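Local coordinates for 2,3-dihydroxy-2,3-dihydrophenylpropionate dehydrogenase (Pseudomonas sp. MC1, PDB 5XTF), which oxidises the cis-dihydrodiol of naphthalene to 1,2-dihydroxynaphthalene with NAD(+), as a tetrameric short-chain dehydrogenase of aromatic hydrocarbon catabolism, at residues 38-43 with 65-70. Numbering follows the deposited sequence.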
# COMPACT_ATOMS: atom_id res chain seq x y z
N GLU B 38 7.79 24.50 14.59
CA GLU B 38 9.14 24.06 14.29
C GLU B 38 9.45 24.19 12.80
O GLU B 38 10.62 24.37 12.43
CB GLU B 38 9.34 22.62 14.76
CG GLU B 38 9.36 22.49 16.27
CD GLU B 38 10.42 23.38 16.95
OE1 GLU B 38 11.56 23.52 16.43
OE2 GLU B 38 10.10 23.94 18.02
N LEU B 39 8.44 24.11 11.94
CA LEU B 39 8.68 24.36 10.53
C LEU B 39 9.07 25.81 10.29
O LEU B 39 9.97 26.10 9.49
CB LEU B 39 7.44 23.98 9.72
CG LEU B 39 7.06 22.50 9.81
CD1 LEU B 39 5.84 22.19 8.94
CD2 LEU B 39 8.25 21.64 9.43
N VAL B 40 8.41 26.74 10.99
CA VAL B 40 8.82 28.14 10.93
C VAL B 40 10.27 28.29 11.33
O VAL B 40 11.09 28.87 10.60
CB VAL B 40 7.91 29.00 11.83
CG1 VAL B 40 8.52 30.41 11.98
CG2 VAL B 40 6.51 29.04 11.28
N ARG B 41 10.63 27.77 12.51
CA ARG B 41 12.00 27.88 12.97
C ARG B 41 12.96 27.19 12.02
O ARG B 41 14.06 27.70 11.77
CB ARG B 41 12.11 27.31 14.38
CG ARG B 41 11.26 28.07 15.38
CD ARG B 41 11.21 27.39 16.74
NE ARG B 41 10.39 28.15 17.68
CZ ARG B 41 9.90 27.66 18.81
NH1 ARG B 41 10.14 26.41 19.16
NH2 ARG B 41 9.15 28.44 19.60
N SER B 42 12.56 26.05 11.46
CA SER B 42 13.49 25.31 10.61
C SER B 42 13.69 25.99 9.27
O SER B 42 14.81 26.04 8.75
CB SER B 42 12.99 23.88 10.42
OG SER B 42 13.38 23.10 11.53
N PHE B 43 12.61 26.47 8.65
CA PHE B 43 12.75 27.09 7.34
C PHE B 43 13.42 28.45 7.46
O PHE B 43 14.25 28.82 6.62
CB PHE B 43 11.39 27.19 6.65
CG PHE B 43 10.96 25.92 5.94
CD1 PHE B 43 10.26 24.92 6.60
CD2 PHE B 43 11.27 25.73 4.59
CE1 PHE B 43 9.86 23.73 5.94
CE2 PHE B 43 10.87 24.54 3.93
CZ PHE B 43 10.17 23.55 4.61
N ASN B 65 7.98 37.50 19.51
CA ASN B 65 9.06 37.47 20.49
C ASN B 65 10.32 36.83 19.93
O ASN B 65 11.42 37.18 20.35
CB ASN B 65 8.62 36.69 21.73
CG ASN B 65 7.48 37.34 22.47
OD1 ASN B 65 7.07 38.46 22.17
ND2 ASN B 65 6.98 36.65 23.48
N GLU B 66 10.17 35.87 19.01
CA GLU B 66 11.36 35.19 18.51
C GLU B 66 11.89 35.85 17.24
O GLU B 66 13.10 36.02 17.10
CB GLU B 66 11.06 33.70 18.25
CG GLU B 66 12.28 32.88 17.77
CD GLU B 66 12.12 31.35 17.96
OE1 GLU B 66 11.21 30.88 18.68
OE2 GLU B 66 12.95 30.60 17.38
N PHE B 67 11.01 36.25 16.33
CA PHE B 67 11.45 36.67 15.01
C PHE B 67 11.17 38.13 14.72
O PHE B 67 11.42 38.58 13.58
CB PHE B 67 10.78 35.82 13.92
CG PHE B 67 11.15 34.37 13.99
CD1 PHE B 67 12.37 33.93 13.53
CD2 PHE B 67 10.27 33.44 14.53
CE1 PHE B 67 12.72 32.60 13.60
CE2 PHE B 67 10.61 32.11 14.60
CZ PHE B 67 11.85 31.69 14.14
N LYS B 68 10.63 38.88 15.69
CA LYS B 68 10.35 40.30 15.52
C LYS B 68 9.36 40.52 14.39
O LYS B 68 8.19 40.16 14.50
CB LYS B 68 11.64 41.09 15.26
CG LYS B 68 12.56 41.12 16.46
CD LYS B 68 14.00 41.44 16.11
CE LYS B 68 14.90 41.27 17.33
NZ LYS B 68 16.35 41.43 17.02
N ASP B 69 9.82 41.11 13.29
CA ASP B 69 8.97 41.40 12.15
C ASP B 69 9.47 40.75 10.87
O ASP B 69 9.00 41.11 9.78
CB ASP B 69 8.84 42.91 11.95
CG ASP B 69 7.64 43.47 12.66
OD1 ASP B 69 6.60 42.77 12.70
OD2 ASP B 69 7.74 44.61 13.18
N ALA B 70 10.43 39.82 10.97
CA ALA B 70 10.92 39.13 9.78
C ALA B 70 9.83 38.27 9.13
O ALA B 70 9.88 38.04 7.91
CB ALA B 70 12.15 38.29 10.13
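R41 reaches along the gap between helices 34-46 and 57-67 and meets E66, which crosses it at about a right angle. OE1 of E66 lies 3.0 Å from NE of R41, a salt bridge, with NH2 of R41 a little farther off. The carboxylate approaches the guanidinium obliquely, their planes 27° apart. OE2 of E66 stands 3.6 Å from CG of R41, beside the aliphatic part of the chain. E66 spans the gap because its CG is anti to the backbone N (chi1 -178°) and the chain beyond runs extended. On the far end of the guanidinium, NH1 of R41 is 2.7 Å from OE2 of E38, one helical turn earlier; this second salt bridge includes a weak, strongly bent hydrogen bond. R41 thus sits between two carboxylates, which probably balance its charge and limit its rotation. With an alanine in place of R41, E38 and E66 would probably lose the cation they share, and the edge of the F67 ring would probably lose the aliphatic neighbour packed against it.

Next to the salt bridges, on the apolar side, the F67 ring points its CZ corner at helix 34-46. CG of R41 lies near the ring plane, at the edge, 3.9 Å from CZ of F67. CG of E66 rests 3.6 Å above one face of that ring, displaced toward the rim. CG1 of V40 comes in obliquely to CE2 of F67 at 3.8 Å. V40 also packs on L63 and on I28 of strand 25-28, joining this apolar patch to the sheet. Just past F67, helix 57-67 ends, and K68, with positive phi, enters a type II' turn from F67 to A70 that leads to strand 72-75. Such packing of neighbouring helices on one side of a parallel sheet is characteristic of the Rossmann fold of short-chain dehydrogenases.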